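Side-chain contacts in YcaO (Methanopyrus kandleri, PDB 6CIB), which binds ATP-type nucleotides with magnesium and probably uses them to activate a peptide backbone amide for conversion to a thioamide: residues A[147-152]-A[158-163]; A[130-135]-A[333-338]; A[9-14]-A[308-313]. All coordinates share one frame; numbering follows the deposited sequence.

Contact 1 (A[147-152]-A[158-163]); sequences GLSAGR and VIQGLL. With MG (magnesium ion), chain H; ADP (adenosine-5'-diphosphate), chain G.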
loop_
_atom_site.group_PDB
_atom_site.type_symbol
_atom_site.label_atom_id
_atom_site.label_comp_id
_atom_site.label_asym_id
_atom_site.label_seq_id
_atom_site.Cartn_x
_atom_site.Cartn_y
_atom_site.Cartn_z
ATOM N N GLY A 147 -0.525 -1.195 -5.663
ATOM C CA GLY A 147 -1.295 -0.179 -6.359
ATOM C C GLY A 147 -2.783 -0.435 -6.430
ATOM O O GLY A 147 -3.518 0.374 -7.003
ATOM N N LEU A 148 -3.227 -1.566 -5.880
ATOM C CA LEU A 148 -4.647 -1.891 -5.806
ATOM C C LEU A 148 -5.289 -1.185 -4.621
ATOM O O LEU A 148 -4.796 -1.281 -3.498
ATOM C CB LEU A 148 -4.844 -3.411 -5.711
ATOM C CG LEU A 148 -6.258 -3.987 -5.636
ATOM C CD1 LEU A 148 -7.026 -3.786 -6.947
ATOM C CD2 LEU A 148 -6.146 -5.459 -5.282
ATOM N N SER A 149 -6.387 -0.474 -4.871
ATOM C CA SER A 149 -7.102 0.245 -3.814
ATOM C C SER A 149 -8.580 0.424 -4.116
ATOM O O SER A 149 -8.976 0.592 -5.262
ATOM C CB SER A 149 -6.472 1.628 -3.552
ATOM O OG SER A 149 -5.107 1.489 -3.151
ATOM N N ALA A 150 -9.374 0.405 -3.051
ATOM C CA ALA A 150 -10.794 0.713 -3.095
ATOM C C ALA A 150 -11.036 2.046 -2.385
ATOM O O ALA A 150 -10.202 2.497 -1.592
ATOM C CB ALA A 150 -11.587 -0.401 -2.434
ATOM N N GLY A 151 -12.160 2.686 -2.702
ATOM C CA GLY A 151 -12.619 3.872 -1.986
ATOM C C GLY A 151 -14.104 4.111 -2.178
ATOM O O GLY A 151 -14.768 3.373 -2.904
ATOM N N ARG A 152 -14.630 5.143 -1.524
ATOM C CA ARG A 152 -16.000 5.584 -1.787
ATOM C C ARG A 152 -16.068 6.308 -3.132
ATOM O O ARG A 152 -17.104 6.292 -3.798
ATOM C CB ARG A 152 -16.506 6.494 -0.673
ATOM C CG ARG A 152 -16.750 5.822 0.671
ATOM C CD ARG A 152 -17.998 4.956 0.713
ATOM N NE ARG A 152 -19.237 5.686 0.430
ATOM C CZ ARG A 152 -19.981 6.328 1.329
ATOM N NH1 ARG A 152 -19.636 6.377 2.611
ATOM N NH2 ARG A 152 -21.091 6.935 0.935
ATOM N N VAL A 158 -7.505 6.178 -6.212
ATOM C CA VAL A 158 -6.317 6.636 -6.963
ATOM C C VAL A 158 -5.226 7.171 -6.035
ATOM O O VAL A 158 -4.067 6.750 -6.139
ATOM C CB VAL A 158 -6.662 7.642 -8.090
ATOM C CG1 VAL A 158 -5.397 8.188 -8.752
ATOM C CG2 VAL A 158 -7.518 6.966 -9.143
ATOM N N ILE A 159 -5.600 8.060 -5.118
ATOM C CA ILE A 159 -4.662 8.606 -4.119
ATOM C C ILE A 159 -3.996 7.471 -3.322
ATOM O O ILE A 159 -2.768 7.427 -3.228
ATOM C CB ILE A 159 -5.346 9.625 -3.167
ATOM C CG1 ILE A 159 -5.722 10.905 -3.933
ATOM C CG2 ILE A 159 -4.451 9.955 -1.966
ATOM C CD1 ILE A 159 -6.814 11.726 -3.281
ATOM N N GLN A 160 -4.817 6.573 -2.769
ATOM C CA GLN A 160 -4.336 5.448 -1.964
ATOM C C GLN A 160 -3.393 4.530 -2.758
ATOM O O GLN A 160 -2.302 4.200 -2.278
ATOM C CB GLN A 160 -5.520 4.650 -1.393
ATOM C CG GLN A 160 -5.150 3.583 -0.359
ATOM C CD GLN A 160 -4.967 4.144 1.047
ATOM O OE1 GLN A 160 -5.111 5.350 1.280
ATOM N NE2 GLN A 160 -4.656 3.264 1.998
ATOM N N GLY A 161 -3.822 4.128 -3.957
ATOM C CA GLY A 161 -3.019 3.272 -4.844
ATOM C C GLY A 161 -1.683 3.865 -5.256
ATOM O O GLY A 161 -0.674 3.160 -5.290
ATOM N N LEU A 162 -1.686 5.168 -5.556
ATOM C CA LEU A 162 -0.478 5.888 -5.984
ATOM C C LEU A 162 0.522 6.057 -4.842
ATOM O O LEU A 162 1.714 5.810 -5.025
ATOM C CB LEU A 162 -0.849 7.245 -6.569
ATOM C CG LEU A 162 0.193 8.039 -7.353
ATOM C CD1 LEU A 162 0.697 7.254 -8.557
ATOM C CD2 LEU A 162 -0.412 9.368 -7.792
ATOM N N LEU A 163 0.028 6.467 -3.673
ATOM C CA LEU A 163 0.843 6.534 -2.465
ATOM C C LEU A 163 1.487 5.193 -2.121
ATOM O O LEU A 163 2.665 5.155 -1.768
ATOM C CB LEU A 163 0.046 7.113 -1.278
ATOM C CG LEU A 163 -0.272 8.629 -1.363
ATOM C CD1 LEU A 163 -1.145 9.076 -0.200
ATOM C CD2 LEU A 163 0.982 9.496 -1.452
HETATM MG MG MG H . -4.619 -2.031 -1.290
HETATM P PB ADP G . -3.783 0.043 2.990
HETATM O O1B ADP G . -4.401 0.599 1.724
HETATM O O2B ADP G . -2.380 0.541 3.276
HETATM O O3B ADP G . -3.952 -1.446 3.186
HETATM P PA ADP G . -5.967 0.412 4.866
HETATM O O1A ADP G . -6.355 1.679 5.578
HETATM O O2A ADP G . -5.764 -0.811 5.720
HETATM O O3A ADP G . -4.599 0.809 4.149
HETATM O "O5'" ADP G . -7.060 0.132 3.721
HETATM C "C5'" ADP G . -7.387 -1.142 3.139
HETATM C "C4'" ADP G . -8.331 -0.924 1.942
HETATM O "O4'" ADP G . -9.529 -0.261 2.378
HETATM C "C3'" ADP G . -7.750 -0.008 0.861
HETATM O "O3'" ADP G . -8.293 -0.365 -0.426
HETATM C "C2'" ADP G . -8.256 1.369 1.250
HETATM O "O2'" ADP G . -8.276 2.277 0.153
HETATM C "C1'" ADP G . -9.647 1.047 1.789
HETATM N N9 ADP G . -10.110 1.994 2.828
HETATM C C8 ADP G . -9.531 2.180 4.029
HETATM N N7 ADP G . -10.196 3.117 4.744
HETATM C C5 ADP G . -11.233 3.528 4.008
HETATM C C6 ADP G . -12.336 4.501 4.189
HETATM N N6 ADP G . -12.440 5.212 5.337
HETATM N N1 ADP G . -13.216 4.647 3.168
HETATM C C2 ADP G . -13.117 3.938 2.017
HETATM N N3 ADP G . -12.140 3.031 1.792
HETATM C C4 ADP G . -11.184 2.786 2.739
HETATM O O HOH W 1 -4.253 0.110 -0.809
HETATM O O HOH W 2 -4.539 -2.939 0.773
HETATM O O HOH W 3 -2.803 -3.034 -2.064
#

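Contact 2 (A[130-135]-A[333-338]); sequences NEVFHP and IEVDLT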
loop_
_atom_site.group_PDB
_atom_site.type_symbol
_atom_site.label_atom_id
_atom_site.label_comp_id
_atom_site.label_asym_id
_atom_site.label_seq_id
_atom_site.Cartn_x
_atom_site.Cartn_y
_atom_site.Cartn_z
ATOM N N ASN A 130 -1.817 -9.497 -16.383
ATOM C CA ASN A 130 -0.939 -9.883 -15.253
ATOM C C ASN A 130 -0.489 -8.675 -14.423
ATOM O O ASN A 130 -0.029 -8.830 -13.287
ATOM C CB ASN A 130 0.291 -10.662 -15.756
ATOM C CG ASN A 130 1.027 -11.416 -14.642
ATOM O OD1 ASN A 130 0.476 -12.313 -14.001
ATOM N ND2 ASN A 130 2.288 -11.062 -14.424
ATOM N N GLU A 131 -0.614 -7.484 -15.006
ATOM C CA GLU A 131 -0.301 -6.237 -14.324
ATOM C C GLU A 131 -1.551 -5.555 -13.765
ATOM O O GLU A 131 -1.475 -4.442 -13.240
ATOM C CB GLU A 131 0.451 -5.286 -15.266
ATOM C CG GLU A 131 1.866 -5.715 -15.620
ATOM C CD GLU A 131 2.749 -5.922 -14.405
ATOM O OE1 GLU A 131 2.712 -5.089 -13.469
ATOM O OE2 GLU A 131 3.490 -6.920 -14.388
ATOM N N VAL A 132 -2.696 -6.224 -13.872
ATOM C CA VAL A 132 -3.949 -5.671 -13.382
ATOM C C VAL A 132 -4.559 -6.606 -12.332
ATOM O O VAL A 132 -4.863 -6.186 -11.205
ATOM C CB VAL A 132 -4.946 -5.409 -14.544
ATOM C CG1 VAL A 132 -6.292 -4.938 -14.015
ATOM C CG2 VAL A 132 -4.394 -4.375 -15.512
ATOM N N PHE A 133 -4.719 -7.874 -12.712
ATOM C CA PHE A 133 -5.458 -8.840 -11.918
ATOM C C PHE A 133 -4.590 -9.578 -10.913
ATOM O O PHE A 133 -3.357 -9.554 -11.002
ATOM C CB PHE A 133 -6.186 -9.846 -12.830
ATOM C CG PHE A 133 -7.207 -9.222 -13.751
ATOM C CD1 PHE A 133 -8.300 -8.507 -13.244
ATOM C CD2 PHE A 133 -7.089 -9.369 -15.135
ATOM C CE1 PHE A 133 -9.243 -7.940 -14.095
ATOM C CE2 PHE A 133 -8.031 -8.816 -15.989
ATOM C CZ PHE A 133 -9.110 -8.101 -15.469
ATOM N N HIS A 134 -5.259 -10.216 -9.952
ATOM C CA HIS A 134 -4.638 -11.117 -8.989
ATOM C C HIS A 134 -5.700 -12.094 -8.475
ATOM O O HIS A 134 -6.736 -11.649 -7.987
ATOM C CB HIS A 134 -4.018 -10.352 -7.814
ATOM C CG HIS A 134 -3.290 -11.231 -6.852
ATOM N ND1 HIS A 134 -2.108 -11.865 -7.175
ATOM C CD2 HIS A 134 -3.585 -11.606 -5.583
ATOM C CE1 HIS A 134 -1.701 -12.584 -6.142
ATOM N NE2 HIS A 134 -2.581 -12.445 -5.166
ATOM N N PRO A 135 -5.451 -13.421 -8.586
ATOM C CA PRO A 135 -4.241 -14.030 -9.159
ATOM C C PRO A 135 -4.316 -14.236 -10.674
ATOM O O PRO A 135 -5.372 -14.603 -11.200
ATOM C CB PRO A 135 -4.154 -15.384 -8.440
ATOM C CG PRO A 135 -5.558 -15.704 -8.029
ATOM C CD PRO A 135 -6.395 -14.449 -8.096
ATOM N N ILE A 333 -0.390 5.080 -14.748
ATOM C CA ILE A 333 -1.566 4.454 -15.369
ATOM C C ILE A 333 -2.598 4.038 -14.312
ATOM O O ILE A 333 -2.241 3.469 -13.279
ATOM C CB ILE A 333 -1.167 3.250 -16.256
ATOM C CG1 ILE A 333 -0.169 3.688 -17.355
ATOM C CG2 ILE A 333 -2.399 2.587 -16.867
ATOM C CD1 ILE A 333 0.552 2.553 -18.067
ATOM N N GLU A 334 -3.868 4.344 -14.585
ATOM C CA GLU A 334 -5.004 3.896 -13.784
ATOM C C GLU A 334 -5.874 2.915 -14.592
ATOM O O GLU A 334 -6.228 3.192 -15.749
ATOM C CB GLU A 334 -5.841 5.098 -13.338
ATOM C CG GLU A 334 -7.182 4.749 -12.696
ATOM C CD GLU A 334 -8.158 5.916 -12.629
ATOM O OE1 GLU A 334 -7.810 7.046 -13.035
ATOM O OE2 GLU A 334 -9.294 5.702 -12.161
ATOM N N VAL A 335 -6.200 1.780 -13.975
ATOM C CA VAL A 335 -7.141 0.817 -14.547
ATOM C C VAL A 335 -8.349 0.694 -13.622
ATOM O O VAL A 335 -8.209 0.382 -12.439
ATOM C CB VAL A 335 -6.487 -0.575 -14.776
ATOM C CG1 VAL A 335 -7.494 -1.578 -15.331
ATOM C CG2 VAL A 335 -5.276 -0.471 -15.698
ATOM N N ASP A 336 -9.530 0.946 -14.173
ATOM C CA ASP A 336 -10.791 0.846 -13.441
ATOM C C ASP A 336 -11.132 -0.622 -13.157
ATOM O O ASP A 336 -11.186 -1.438 -14.080
ATOM C CB ASP A 336 -11.902 1.501 -14.268
ATOM C CG ASP A 336 -13.170 1.773 -13.466
ATOM O OD1 ASP A 336 -13.321 1.284 -12.327
ATOM O OD2 ASP A 336 -14.041 2.492 -13.992
ATOM N N LEU A 337 -11.356 -0.949 -11.879
ATOM C CA LEU A 337 -11.728 -2.312 -11.474
ATOM C C LEU A 337 -13.064 -2.408 -10.729
ATOM O O LEU A 337 -13.385 -3.451 -10.150
ATOM C CB LEU A 337 -10.595 -2.973 -10.661
ATOM C CG LEU A 337 -9.340 -3.408 -11.439
ATOM C CD1 LEU A 337 -8.248 -3.894 -10.497
ATOM C CD2 LEU A 337 -9.664 -4.479 -12.470
ATOM N N THR A 338 -13.826 -1.319 -10.747
ATOM C CA THR A 338 -15.171 -1.256 -10.179
ATOM C C THR A 338 -16.013 -2.423 -10.701
ATOM O O THR A 338 -16.134 -2.620 -11.900
ATOM C CB THR A 338 -15.840 0.094 -10.526
ATOM O OG1 THR A 338 -14.976 1.168 -10.115
ATOM C CG2 THR A 338 -17.212 0.245 -9.851
#

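Contact 3 (A[9-14]-A[308-313]); sequences EGFRAF and ITTGSL. With ADP (adenosine-5'-diphosphate), chain G.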
loop_
_atom_site.group_PDB
_atom_site.type_symbol
_atom_site.label_atom_id
_atom_site.label_comp_id
_atom_site.label_asym_id
_atom_site.label_seq_id
_atom_site.Cartn_x
_atom_site.Cartn_y
_atom_site.Cartn_z
ATOM N N GLU A 9 -6.066 8.150 8.745
ATOM C CA GLU A 9 -5.367 7.036 8.088
ATOM C C GLU A 9 -5.198 7.231 6.585
ATOM O O GLU A 9 -4.313 6.629 5.990
ATOM C CB GLU A 9 -6.102 5.707 8.322
ATOM C CG GLU A 9 -6.132 5.238 9.763
ATOM C CD GLU A 9 -7.245 5.868 10.573
ATOM O OE1 GLU A 9 -8.021 6.689 10.031
ATOM O OE2 GLU A 9 -7.349 5.532 11.763
ATOM N N GLY A 10 -6.073 8.037 5.983
ATOM C CA GLY A 10 -6.040 8.339 4.550
ATOM C C GLY A 10 -6.957 9.521 4.247
ATOM O O GLY A 10 -7.610 10.046 5.157
ATOM N N PHE A 11 -7.010 9.927 2.976
ATOM C CA PHE A 11 -7.791 11.091 2.535
ATOM C C PHE A 11 -9.161 10.658 2.028
ATOM O O PHE A 11 -9.280 10.001 0.990
ATOM C CB PHE A 11 -7.029 11.878 1.462
ATOM C CG PHE A 11 -5.656 12.309 1.888
ATOM C CD1 PHE A 11 -5.478 13.459 2.673
ATOM C CD2 PHE A 11 -4.533 11.570 1.510
ATOM C CE1 PHE A 11 -4.205 13.851 3.073
ATOM C CE2 PHE A 11 -3.264 11.959 1.899
ATOM C CZ PHE A 11 -3.095 13.101 2.676
ATOM N N ARG A 12 -10.192 11.027 2.781
ATOM C CA ARG A 12 -11.533 10.484 2.592
ATOM C C ARG A 12 -12.614 11.559 2.502
ATOM O O ARG A 12 -12.557 12.575 3.198
ATOM C CB ARG A 12 -11.871 9.482 3.712
ATOM C CG ARG A 12 -10.885 8.324 3.895
ATOM C CD ARG A 12 -10.833 7.410 2.669
ATOM N NE ARG A 12 -9.753 6.424 2.759
ATOM C CZ ARG A 12 -9.496 5.489 1.843
ATOM N NH1 ARG A 12 -10.248 5.372 0.751
ATOM N NH2 ARG A 12 -8.481 4.654 2.025
ATOM N N ALA A 13 -13.592 11.311 1.637
ATOM C CA ALA A 13 -14.708 12.227 1.395
ATOM C C ALA A 13 -15.881 11.984 2.351
ATOM O O ALA A 13 -16.854 12.745 2.356
ATOM C CB ALA A 13 -15.163 12.113 -0.057
ATOM N N PHE A 14 -15.772 10.926 3.160
ATOM C CA PHE A 14 -16.794 10.536 4.131
ATOM C C PHE A 14 -16.134 10.187 5.461
ATOM O O PHE A 14 -14.969 9.749 5.499
ATOM C CB PHE A 14 -17.611 9.337 3.609
ATOM C CG PHE A 14 -18.317 9.608 2.308
ATOM C CD1 PHE A 14 -17.676 9.388 1.087
ATOM C CD2 PHE A 14 -19.626 10.109 2.301
ATOM C CE1 PHE A 14 -18.313 9.669 -0.124
ATOM C CE2 PHE A 14 -20.273 10.379 1.094
ATOM C CZ PHE A 14 -19.615 10.161 -0.118
ATOM N N ILE A 308 2.471 19.658 -0.343
ATOM C CA ILE A 308 1.118 19.417 -0.835
ATOM C C ILE A 308 0.152 19.485 0.354
ATOM O O ILE A 308 0.104 18.576 1.197
ATOM C CB ILE A 308 1.027 18.062 -1.595
ATOM C CG1 ILE A 308 2.001 18.047 -2.782
ATOM C CG2 ILE A 308 -0.397 17.795 -2.069
ATOM C CD1 ILE A 308 2.451 16.670 -3.235
ATOM N N THR A 309 -0.577 20.594 0.439
ATOM C CA THR A 309 -1.586 20.782 1.481
ATOM C C THR A 309 -2.922 20.346 0.915
ATOM O O THR A 309 -3.190 20.486 -0.284
ATOM C CB THR A 309 -1.675 22.236 2.004
ATOM O OG1 THR A 309 -1.924 23.129 0.913
ATOM C CG2 THR A 309 -0.395 22.644 2.723
ATOM N N THR A 310 -3.765 19.833 1.793
ATOM C CA THR A 310 -4.889 19.028 1.360
ATOM C C THR A 310 -6.219 19.767 1.451
ATOM O O THR A 310 -6.791 19.930 2.536
ATOM C CB THR A 310 -4.903 17.685 2.109
ATOM O OG1 THR A 310 -4.817 17.923 3.520
ATOM C CG2 THR A 310 -3.706 16.845 1.675
ATOM N N GLY A 311 -6.679 20.234 0.292
ATOM C CA GLY A 311 -7.971 20.886 0.171
ATOM C C GLY A 311 -9.016 19.906 -0.318
ATOM O O GLY A 311 -9.699 19.243 0.479
ATOM N N SER A 312 -9.143 19.824 -1.639
ATOM C CA SER A 312 -10.130 18.950 -2.249
ATOM C C SER A 312 -9.483 17.669 -2.762
ATOM O O SER A 312 -8.281 17.632 -3.051
ATOM C CB SER A 312 -10.896 19.673 -3.364
ATOM O OG SER A 312 -10.151 19.707 -4.567
ATOM N N LEU A 313 -10.304 16.629 -2.875
ATOM C CA LEU A 313 -9.881 15.322 -3.344
ATOM C C LEU A 313 -9.361 15.355 -4.785
ATOM O O LEU A 313 -8.364 14.697 -5.097
ATOM C CB LEU A 313 -11.055 14.353 -3.207
ATOM C CG LEU A 313 -10.834 12.890 -2.842
ATOM C CD1 LEU A 313 -10.045 12.696 -1.552
ATOM C CD2 LEU A 313 -12.203 12.229 -2.742
HETATM P PB ADP G . -3.783 0.043 2.990
HETATM O O1B ADP G . -4.401 0.599 1.724
HETATM O O2B ADP G . -2.380 0.541 3.276
HETATM O O3B ADP G . -3.952 -1.446 3.186
HETATM P PA ADP G . -5.967 0.412 4.866
HETATM O O1A ADP G . -6.355 1.679 5.578
HETATM O O2A ADP G . -5.764 -0.811 5.720
HETATM O O3A ADP G . -4.599 0.809 4.149
HETATM O "O5'" ADP G . -7.060 0.132 3.721
HETATM C "C5'" ADP G . -7.387 -1.142 3.139
HETATM C "C4'" ADP G . -8.331 -0.924 1.942
HETATM O "O4'" ADP G . -9.529 -0.261 2.378
HETATM C "C3'" ADP G . -7.750 -0.008 0.861
HETATM O "O3'" ADP G . -8.293 -0.365 -0.426
HETATM C "C2'" ADP G . -8.256 1.369 1.250
HETATM O "O2'" ADP G . -8.276 2.277 0.153
HETATM C "C1'" ADP G . -9.647 1.047 1.789
HETATM N N9 ADP G . -10.110 1.994 2.828
HETATM C C8 ADP G . -9.531 2.180 4.029
HETATM N N7 ADP G . -10.196 3.117 4.744
HETATM C C5 ADP G . -11.233 3.528 4.008
HETATM C C6 ADP G . -12.336 4.501 4.189
HETATM N N6 ADP G . -12.440 5.212 5.337
HETATM N N1 ADP G . -13.216 4.647 3.168
HETATM C C2 ADP G . -13.117 3.938 2.017
HETATM N N3 ADP G . -12.140 3.031 1.792
HETATM C C4 ADP G . -11.184 2.786 2.739
#

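Contact 1 (A[147-152]-A[158-163])
Ser149 points its side chain toward the helical turn at Gln160 and Gly161, where its OG comes to rest 3.0 Å from Gly161 N, although the angle there is too poor for a hydrogen bond. The hydroxyl gets to this place by standing anti to its own carbonyl carbon, chi1 -60°. From the same position OG donates to a water 2.8 Å away, and that water donates a hydrogen bond to O1B of the ADP beta-phosphate while also coordinating the magnesium ion. Gln160 starts out alongside the serine, its CG lying 3.5 Å from Ser149 OG. A bend at chi2 of 82° then turns the amide off toward the nucleotide, and NE2 gives O1B a short, nearly straight bond of 2.7 Å. O1B is therefore gripped by the amide and the water together. Contact at Gly147 is made by backbone alone: its CA sends a C-H toward Gly161 O, and the absence of a side chain on Gly161 leaves space for Gly147 O. The carbonyl of Leu148 binds magnesium at 2.3 Å, with Glu81 completing the protein ligands, while Ala150 N and O hold the two ribose hydroxyls. Strand 148-150 forms one margin of the antiparallel sheet beside strand 346-351, with helix 68-85 contributing Met77 and Glu81 against Ala150 and the turn of helix 154-177 at Gln160 and Gly161 packing against Ser149.

Contact 2 (A[130-135]-A[333-338])
Val132 and Val335 meet tip to tip, CG1 of one standing 3.8 Å from CG1 of the other, with the second pair of methyls, CG2 to CG2, only slightly farther apart at 4.0 Å. In both valines CG1 lies anti to the backbone N (chi1 175° in Val132), which leaves the two methyls of each side by side at the interface. Leu337 slants in against the same knob: its CD2 lies 3.7 Å from Val132 CG1, so this one methyl is lodged in the hollow between the branches of Val335 and Leu337. Strand 332-336, which carries Val335 and ends just before Leu337, is the middle one of a five-stranded antiparallel sheet, and the 130-135 loop crosses one of its faces after leaving the edge strand 124-128. Val114, on the neighbouring strand 113-118, also touches Val132, Phe133 and Val335. Phe133 widens the apolar patch from the loop side. Its ring carries Val132 CG1 over the centre of one face, 4.1 Å above the plane, and its CE1 approaches Leu337 CD2 obliquely at 3.8 Å. That methyl of Leu337 rests in the groove where the valine branch meets the ring. At the end of the strand Asp336 begins an Asx turn, its OD1 accepting from both Thr338 OG1, through its syn lone pair, and Thr338 N, while Leu337 inside the turn faces the loop.

Contact 3 (A[9-14]-A[308-313])
The N-terminal loop that supplies one wall of the adenosine pocket packs its far side against the start of helix 313-325. Phe11 and Arg12 point in opposite senses from adjacent positions, the first toward segment 308-313 and the second toward the nucleotide. The side chains of Phe11 and Thr310 cross at about a right angle, CG2 of Thr310 approaching the ring obliquely, 3.3 Å from Phe11 CE1; Thr310 is poorly ordered, so this close approach carries little weight. Leu313, the first residue of the helix, fits its forked end between Phe11 and Ala13. One branch, CD1, lies 3.8 Å from the carbonyl O of Phe11, and the other, CD2, is 4.0 Å from Ala13 CB. Ser312 sits at the N-cap just before it. On the other side of the loop the guanidinium of Arg12 lies over the adenine, with C4 of the base 3.2 Å above its plane and toward its rim. At the edge of the same group, NH2 donates in plane to ADP O2' at 3.0 Å, with an angle of 166° at the hydrogen. A bend at chi2 (-64°) helps to carry the chain round to the base. Glu156 completes the grip by pairing with Arg12 NH1 and accepting from Ala13 N. The chemistry is therefore divided across one short loop: apolar packing seats its back on the helix start, while a flat cation, fixed by the ribose hydroxyl and the carboxylate, probably adds a cation-pi contribution to adenine binding.

Contacts 1 and 2 are fully buried and reach the same antiparallel sheet, the first at its edge strand 148-150 and the second on strand 332-336; they touch, among other places, where Leu148 packs on Leu337. Contact 3, only partly buried, lies farther from the middle of the chain and joins the N-terminal loop to the loop and first residue leading into helix 313-325. It shares the nucleotide with contact 1, and Ile159 of helix 154-177 packs on Leu313. Contact 1 is close backbone and serine packing beside a nucleotide and magnesium site, whereas contact 2 is made by apolar methyls and a ring. Contact 3 combines both kinds of chemistry, and it has no direct touch with contact 2.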